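PDB 7N7Z: acetyl-CoA C-acetyltransferase from Syntrophomonas wolfei subsp. wolfei, which probably catalyses the thiolase reaction, in which two molecules of acetyl-CoA and acetoacetyl-CoA plus free CoA are interconverted. Local coordinates for residues T164-A169 against A238-G243; Y172-E177 against Q326-V331; M333-E336 against I340-D343. One frame throughout, in Å; residues are numbered along the deposited sequence.

In the fold
Followed from the N terminus, the first of these segments reached is 164-169, on helix 161-172, which meets the later loop 238-243 in contact 1, closing a long excursion within the N-terminal thiolase domain. Before that excursion returns, residues 172-177 leave the same helix for helix 176-196 and meet helix 324-336 in contact 2, so the two contacts cross along the chain. They also touch, Ile168 CG2 lying 3.7 Å from Gly329 CA. Contact 2 joins the N-terminal and C-terminal parts of the thiolase fold. Contact 3 follows in series, a short local closure where 340-343 folds back on the end of helix 324-336, the helix it shares with contact 2.

Contact 1 (T164-A169 against A238-G243)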
loop_
_atom_site.group_PDB
_atom_site.type_symbol
_atom_site.label_atom_id
_atom_site.label_comp_id
_atom_site.label_asym_id
_atom_site.label_seq_id
_atom_site.Cartn_x
_atom_site.Cartn_y
_atom_site.Cartn_z
ATOM N N THR B 164 24.952 7.526 -14.374
ATOM C CA THR B 164 26.097 8.405 -14.169
ATOM C C THR B 164 27.404 7.703 -14.513
ATOM O O THR B 164 28.355 8.350 -14.962
ATOM C CB THR B 164 26.132 8.912 -12.725
ATOM O OG1 THR B 164 26.587 7.868 -11.855
ATOM C CG2 THR B 164 24.746 9.375 -12.289
ATOM N N ALA B 165 27.471 6.384 -14.311
ATOM C CA ALA B 165 28.625 5.630 -14.785
ATOM C C ALA B 165 28.692 5.646 -16.307
ATOM O O ALA B 165 29.782 5.714 -16.886
ATOM C CB ALA B 165 28.570 4.195 -14.264
ATOM N N GLU B 166 27.534 5.587 -16.970
ATOM C CA GLU B 166 27.514 5.681 -18.425
ATOM C C GLU B 166 28.036 7.036 -18.887
ATOM O O GLU B 166 28.692 7.135 -19.931
ATOM C CB GLU B 166 26.096 5.449 -18.951
ATOM C CG GLU B 166 25.612 4.003 -18.891
ATOM C CD GLU B 166 26.472 3.043 -19.694
ATOM O OE1 GLU B 166 27.433 3.497 -20.349
ATOM O OE2 GLU B 166 26.181 1.827 -19.671
ATOM N N ASN B 167 27.755 8.093 -18.122
ATOM C CA ASN B 167 28.281 9.410 -18.466
ATOM C C ASN B 167 29.803 9.422 -18.399
ATOM O O ASN B 167 30.468 9.981 -19.279
ATOM C CB ASN B 167 27.698 10.474 -17.533
ATOM C CG ASN B 167 26.220 10.735 -17.781
ATOM O OD1 ASN B 167 25.445 10.887 -16.836
ATOM N ND2 ASN B 167 25.826 10.804 -19.048
ATOM N N ILE B 168 30.375 8.807 -17.361
ATOM C CA ILE B 168 31.830 8.756 -17.243
ATOM C C ILE B 168 32.424 7.970 -18.404
ATOM O O ILE B 168 33.440 8.368 -18.988
ATOM C CB ILE B 168 32.235 8.157 -15.883
ATOM C CG1 ILE B 168 32.164 9.234 -14.797
ATOM C CG2 ILE B 168 33.635 7.547 -15.962
ATOM C CD1 ILE B 168 32.434 8.722 -13.396
ATOM N N ALA B 169 31.806 6.840 -18.756
ATOM C CA ALA B 169 32.287 6.065 -19.894
ATOM C C ALA B 169 32.229 6.883 -21.177
ATOM O O ALA B 169 33.152 6.834 -21.997
ATOM C CB ALA B 169 31.468 4.782 -20.039
ATOM N N ALA B 238 22.574 -3.137 -18.512
ATOM C CA ALA B 238 21.650 -3.180 -17.388
ATOM C C ALA B 238 20.847 -1.900 -17.198
ATOM O O ALA B 238 19.785 -1.950 -16.570
ATOM C CB ALA B 238 22.416 -3.480 -16.093
ATOM N N PHE B 239 21.315 -0.766 -17.721
ATOM C CA PHE B 239 20.660 0.514 -17.478
ATOM C C PHE B 239 20.461 1.373 -18.718
ATOM O O PHE B 239 19.652 2.308 -18.665
ATOM C CB PHE B 239 21.454 1.330 -16.447
ATOM C CG PHE B 239 21.728 0.591 -15.168
ATOM C CD1 PHE B 239 20.844 0.668 -14.105
ATOM C CD2 PHE B 239 22.869 -0.180 -15.029
ATOM C CE1 PHE B 239 21.093 -0.012 -12.926
ATOM C CE2 PHE B 239 23.124 -0.862 -13.854
ATOM C CZ PHE B 239 22.234 -0.777 -12.801
ATOM N N LYS B 240 21.155 1.102 -19.821
ATOM C CA LYS B 240 21.008 1.907 -21.025
ATOM C C LYS B 240 21.168 1.020 -22.249
ATOM O O LYS B 240 21.941 0.060 -22.241
ATOM C CB LYS B 240 22.032 3.047 -21.070
ATOM C CG LYS B 240 21.695 4.139 -22.072
ATOM C CD LYS B 240 22.787 5.198 -22.131
ATOM C CE LYS B 240 22.813 6.049 -20.870
ATOM N NZ LYS B 240 22.981 7.497 -21.178
ATOM N N LYS B 241 20.430 1.356 -23.304
ATOM C CA LYS B 241 20.568 0.637 -24.563
ATOM C C LYS B 241 21.989 0.786 -25.086
ATOM O O LYS B 241 22.502 1.901 -25.221
ATOM C CB LYS B 241 19.566 1.159 -25.593
ATOM C CG LYS B 241 18.168 1.408 -25.042
ATOM C CD LYS B 241 17.090 1.137 -26.091
ATOM C CE LYS B 241 16.098 2.288 -26.218
ATOM N NZ LYS B 241 15.711 2.522 -27.638
ATOM N N GLY B 242 22.629 -0.343 -25.380
ATOM C CA GLY B 242 24.015 -0.313 -25.801
ATOM C C GLY B 242 24.957 0.276 -24.777
ATOM O O GLY B 242 26.061 0.697 -25.132
ATOM N N GLY B 243 24.550 0.322 -23.510
ATOM C CA GLY B 243 25.408 0.866 -22.477
ATOM C C GLY B 243 26.471 -0.122 -22.038
ATOM O O GLY B 243 26.291 -1.339 -22.092
HETATM O O HOH W 1 24.294 0.055 -19.056
#
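Glu166 and Lys240 run antiparallel, the lysine's outer carbon passing the glutamate's first carbons, where a type II beta turn, Lys240 to Gly243, lies against helix 161-172 in the N-terminal part of the thiolase fold. The lysine meets the glutamate through its aliphatic part: Lys240 CE rests 3.8 Å from Glu166 CB, while the charged ends diverge, with NZ 6.0 Å from Glu166 OE1. Lys240 starts with CG anti to the backbone N (chi1 -164°) and bends at chi3 and chi4, which brings its CE alone against CB and CG of the glutamate. Glu166 bends too, at chi2 (-60°), and this swings the carboxylate over Gly243, OE2 lying 3.1 Å from Gly243 CA. The turn itself is shut by Gly243 N bonding to Lys240 O at 2.9 Å. Just beyond it the carboxylate finds its main polar partner, since OE2 accepts a hydrogen bond from Val245 N, and OE1 a weak one from Val244 N. A buried acid is thus held by backbone amides of the strip that follows the turn. With an alanine here, the Val245 amide would probably be left without its acceptor and the bound water without its strong partner. That water donates to Glu166 OE2 at 2.7 Å and weakly accepts from Phe239 N at 3.4 Å.

Contact 2 (Y172-E177 against Q326-V331)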
loop_
_atom_site.group_PDB
_atom_site.type_symbol
_atom_site.label_atom_id
_atom_site.label_comp_id
_atom_site.label_asym_id
_atom_site.label_seq_id
_atom_site.Cartn_x
_atom_site.Cartn_y
_atom_site.Cartn_z
ATOM N N TYR B 172 35.023 10.024 -21.079
ATOM C CA TYR B 172 36.378 9.528 -21.281
ATOM C C TYR B 172 36.453 8.418 -22.319
ATOM O O TYR B 172 37.546 7.902 -22.574
ATOM C CB TYR B 172 36.955 9.029 -19.954
ATOM C CG TYR B 172 37.194 10.133 -18.951
ATOM C CD1 TYR B 172 38.122 11.134 -19.201
ATOM C CD2 TYR B 172 36.489 10.177 -17.757
ATOM C CE1 TYR B 172 38.345 12.146 -18.288
ATOM C CE2 TYR B 172 36.704 11.185 -16.838
ATOM C CZ TYR B 172 37.632 12.167 -17.108
ATOM O OH TYR B 172 37.850 13.173 -16.195
ATOM N N GLY B 173 35.330 8.041 -22.919
ATOM C CA GLY B 173 35.338 7.030 -23.956
ATOM C C GLY B 173 35.825 5.681 -23.473
ATOM O O GLY B 173 36.689 5.065 -24.105
ATOM N N ILE B 174 35.288 5.215 -22.352
ATOM C CA ILE B 174 35.595 3.889 -21.832
ATOM C C ILE B 174 34.674 2.887 -22.510
ATOM O O ILE B 174 33.466 3.120 -22.642
ATOM C CB ILE B 174 35.437 3.847 -20.301
ATOM C CG1 ILE B 174 36.429 4.807 -19.638
ATOM C CG2 ILE B 174 35.643 2.429 -19.782
ATOM C CD1 ILE B 174 36.054 5.187 -18.222
ATOM N N THR B 175 35.239 1.765 -22.939
ATOM C CA THR B 175 34.510 0.771 -23.709
ATOM C C THR B 175 34.148 -0.433 -22.848
ATOM O O THR B 175 34.706 -0.656 -21.771
ATOM C CB THR B 175 35.332 0.318 -24.918
ATOM O OG1 THR B 175 36.555 -0.281 -24.473
ATOM C CG2 THR B 175 35.650 1.498 -25.818
ATOM N N ARG B 176 33.190 -1.215 -23.351
ATOM C CA ARG B 176 32.748 -2.410 -22.640
ATOM C C ARG B 176 33.904 -3.367 -22.377
ATOM O O ARG B 176 33.916 -4.054 -21.350
ATOM C CB ARG B 176 31.642 -3.096 -23.447
ATOM C CG ARG B 176 31.241 -4.483 -22.966
ATOM C CD ARG B 176 30.404 -4.427 -21.698
ATOM N NE ARG B 176 29.908 -5.751 -21.339
ATOM C CZ ARG B 176 28.801 -6.297 -21.826
ATOM N NH1 ARG B 176 28.020 -5.644 -22.671
ATOM N NH2 ARG B 176 28.469 -7.530 -21.456
ATOM N N GLU B 177 34.881 -3.428 -23.284
ATOM C CA GLU B 177 35.992 -4.359 -23.109
ATOM C C GLU B 177 36.853 -3.970 -21.914
ATOM O O GLU B 177 37.235 -4.827 -21.107
ATOM C CB GLU B 177 36.832 -4.418 -24.385
ATOM C CG GLU B 177 36.448 -5.551 -25.322
ATOM C CD GLU B 177 35.179 -5.261 -26.099
ATOM O OE1 GLU B 177 35.003 -4.109 -26.549
ATOM O OE2 GLU B 177 34.355 -6.186 -26.256
ATOM N N GLN B 326 33.310 3.708 -13.831
ATOM C CA GLN B 326 33.554 4.745 -12.834
ATOM C C GLN B 326 35.005 4.735 -12.373
ATOM O O GLN B 326 35.635 5.792 -12.253
ATOM C CB GLN B 326 32.609 4.553 -11.645
ATOM C CG GLN B 326 32.815 5.546 -10.513
ATOM C CD GLN B 326 33.502 4.938 -9.299
ATOM O OE1 GLN B 326 33.660 3.721 -9.198
ATOM N NE2 GLN B 326 33.909 5.792 -8.368
ATOM N N VAL B 327 35.554 3.546 -12.117
ATOM C CA VAL B 327 36.947 3.445 -11.686
ATOM C C VAL B 327 37.877 3.928 -12.790
ATOM O O VAL B 327 38.749 4.777 -12.568
ATOM C CB VAL B 327 37.276 2.000 -11.273
ATOM C CG1 VAL B 327 38.726 1.896 -10.807
ATOM C CG2 VAL B 327 36.325 1.525 -10.194
ATOM N N LEU B 328 37.714 3.383 -13.998
ATOM C CA LEU B 328 38.576 3.783 -15.105
ATOM C C LEU B 328 38.486 5.281 -15.366
ATOM O O LEU B 328 39.448 5.885 -15.851
ATOM C CB LEU B 328 38.211 2.993 -16.361
ATOM C CG LEU B 328 38.370 1.473 -16.266
ATOM C CD1 LEU B 328 38.082 0.827 -17.611
ATOM C CD2 LEU B 328 39.759 1.078 -15.780
ATOM N N GLY B 329 37.346 5.897 -15.048
ATOM C CA GLY B 329 37.265 7.345 -15.111
ATOM C C GLY B 329 38.097 8.010 -14.031
ATOM O O GLY B 329 38.719 9.050 -14.264
ATOM N N VAL B 330 38.125 7.416 -12.836
ATOM C CA VAL B 330 38.955 7.953 -11.762
ATOM C C VAL B 330 40.428 7.857 -12.136
ATOM O O VAL B 330 41.201 8.800 -11.927
ATOM C CB VAL B 330 38.656 7.220 -10.440
ATOM C CG1 VAL B 330 39.738 7.511 -9.411
ATOM C CG2 VAL B 330 37.287 7.621 -9.910
ATOM N N VAL B 331 40.842 6.713 -12.691
ATOM C CA VAL B 331 42.221 6.566 -13.151
ATOM C C VAL B 331 42.567 7.668 -14.142
ATOM O O VAL B 331 43.650 8.263 -14.080
ATOM C CB VAL B 331 42.435 5.171 -13.771
ATOM C CG1 VAL B 331 43.832 5.065 -14.375
ATOM C CG2 VAL B 331 42.222 4.084 -12.734
#
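Van der Waals packing of Tyr172 and Ile174 on Leu328 and the backbone of Gly329 joins the bend between helices 161-172 and 176-196 to one side of helix 324-336, so that segments from the N-terminal and C-terminal thiolase domains meet. Ile174 does most of the touching. With CG1 anti to its carbonyl carbon (chi1 -62°) and the chain running on nearly straight, its CD1 methyl reaches the backbone of the partner helix, 3.5 Å from Gly329 N, and also lies 3.6 Å from Leu328 CB. Its other branch works separately: Ile174 CG2 meets the Leu328 CD1 methyl at 3.6 Å. The two side chains cross obliquely, and the leucine is thereby engaged at both its root and one of its tips. Leu328 also packs on Glu178 and Leu182 of helix 176-196.

The bend that presents these side chains is a Schellman motif. Gly173, with positive phi, is its C-prime residue, and the helix is closed by bonds from Ile174 N to Ala169 O and from Gly173 N to Glu170 O. Two residues later Thr175 occupies the N-cap position of the next helix, so Ile174 sits in the short connection between one helix end and the next helix start.

Tyr172, just before Gly173, brings its CD2-CE2 side obliquely against the Gly329 backbone: CD2 is 4.0 Å from Gly329 CA, and CE2 is 3.9 Å from Gly329 O. Beyond Gly329 the same tyrosine side chain continues along helix 324-336 to pack on Met333 and Glu336.

Contact 3 (M333-E336 against I340-D343); sequences MLKE and IELD
Ile340 N donates to Leu334 O over 2.9 Å, with an N-H...O angle of 146°, and so brings the returning chain back onto the last turn of helix 324-336; the place of that acceptor is somewhat uncertain in the model. Ile340 O accepts no hydrogen bond from Lys335 N, which is 3.3 Å away at a poor angle. One of its neighbours is Lys335 CA, at 3.3 Å, in a CA-H...O contact that is bent to 127° at the hydrogen. Another is Glu341 OE1, 3.1 Å from Ile340 O, a pair of acceptors.

The charged pair on the outer side is looser. Glu341 bends at chi2, which turns its carboxylate back over the lysine's methylenes, and OE1 comes within 3.1 Å of Lys335 CB. The lysine chain is extended, however, and its NZ stays 4.3 Å from Glu341 OE2, beyond a salt bridge. On the buried side, Leu334 CD1 touches Ile340 CG2 at 3.8 Å, and Leu342 CD1 approaches the same leucine methyl more distantly. Farther along, Asp343 N is hydrogen-bonded to Tyr311 OH and Asp343 OD1 to Ser345 OG. The arrangement is a local chain reversal after a helix, in the C-terminal half of the thiolase fold.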
loop_
_atom_site.group_PDB
_atom_site.type_symbol
_atom_site.label_atom_id
_atom_site.label_comp_id
_atom_site.label_asym_id
_atom_site.label_seq_id
_atom_site.Cartn_x
_atom_site.Cartn_y
_atom_site.Cartn_z
ATOM N N MET B 333 41.001 10.731 -14.668
ATOM C CA MET B 333 41.013 12.058 -14.062
ATOM C C MET B 333 42.224 12.235 -13.155
ATOM O O MET B 333 42.816 13.320 -13.102
ATOM C CB MET B 333 39.723 12.301 -13.280
ATOM C CG MET B 333 39.678 13.671 -12.614
ATOM S SD MET B 333 38.077 14.094 -11.902
ATOM C CE MET B 333 38.354 15.812 -11.471
ATOM N N LEU B 334 42.609 11.181 -12.431
ATOM C CA LEU B 334 43.780 11.279 -11.567
ATOM C C LEU B 334 45.056 11.470 -12.376
ATOM O O LEU B 334 46.016 12.069 -11.882
ATOM C CB LEU B 334 43.898 10.032 -10.689
ATOM C CG LEU B 334 43.299 10.085 -9.280
ATOM C CD1 LEU B 334 43.674 8.822 -8.513
ATOM C CD2 LEU B 334 43.740 11.323 -8.506
ATOM N N LYS B 335 45.091 10.965 -13.610
ATOM C CA LYS B 335 46.263 11.159 -14.455
ATOM C C LYS B 335 46.248 12.530 -15.122
ATOM O O LYS B 335 47.302 13.159 -15.274
ATOM C CB LYS B 335 46.334 10.058 -15.517
ATOM C CG LYS B 335 47.349 10.318 -16.626
ATOM C CD LYS B 335 47.307 9.238 -17.695
ATOM C CE LYS B 335 48.572 9.249 -18.537
ATOM N NZ LYS B 335 48.478 8.338 -19.709
ATOM N N GLU B 336 45.068 13.006 -15.520
ATOM C CA GLU B 336 44.979 14.220 -16.325
ATOM C C GLU B 336 45.005 15.473 -15.457
ATOM O O GLU B 336 45.846 16.357 -15.648
ATOM C CB GLU B 336 43.709 14.182 -17.179
ATOM C CG GLU B 336 43.826 13.299 -18.410
ATOM C CD GLU B 336 42.495 13.061 -19.093
ATOM O OE1 GLU B 336 41.449 13.413 -18.507
ATOM O OE2 GLU B 336 42.496 12.522 -20.220
ATOM N N ILE B 340 48.642 11.811 -10.592
ATOM C CA ILE B 340 48.593 10.497 -9.964
ATOM C C ILE B 340 48.414 9.432 -11.037
ATOM O O ILE B 340 47.515 9.533 -11.882
ATOM C CB ILE B 340 47.452 10.417 -8.934
ATOM C CG1 ILE B 340 47.560 11.515 -7.863
ATOM C CG2 ILE B 340 47.427 9.041 -8.272
ATOM C CD1 ILE B 340 48.964 12.030 -7.563
ATOM N N GLU B 341 49.267 8.410 -10.998
ATOM C CA GLU B 341 49.072 7.174 -11.754
ATOM C C GLU B 341 48.578 6.134 -10.753
ATOM O O GLU B 341 49.362 5.600 -9.963
ATOM C CB GLU B 341 50.363 6.725 -12.432
ATOM C CG GLU B 341 50.785 7.539 -13.655
ATOM C CD GLU B 341 49.715 7.616 -14.730
ATOM O OE1 GLU B 341 48.653 8.224 -14.483
ATOM O OE2 GLU B 341 49.939 7.068 -15.830
ATOM N N LEU B 342 47.274 5.860 -10.776
ATOM C CA LEU B 342 46.678 4.960 -9.795
ATOM C C LEU B 342 47.465 3.660 -9.713
ATOM O O LEU B 342 47.624 2.952 -10.712
ATOM C CB LEU B 342 45.218 4.673 -10.155
ATOM C CG LEU B 342 44.428 3.907 -9.085
ATOM C CD1 LEU B 342 44.425 4.668 -7.769
ATOM C CD2 LEU B 342 43.002 3.627 -9.535
ATOM N N ASP B 343 47.961 3.355 -8.516
ATOM C CA ASP B 343 48.831 2.201 -8.293
ATOM C C ASP B 343 47.955 0.987 -8.019
ATOM O O ASP B 343 47.580 0.706 -6.879
ATOM C CB ASP B 343 49.795 2.474 -7.145
ATOM C CG ASP B 343 50.896 1.437 -7.049
ATOM O OD1 ASP B 343 50.784 0.385 -7.712
ATOM O OD2 ASP B 343 51.874 1.674 -6.308
#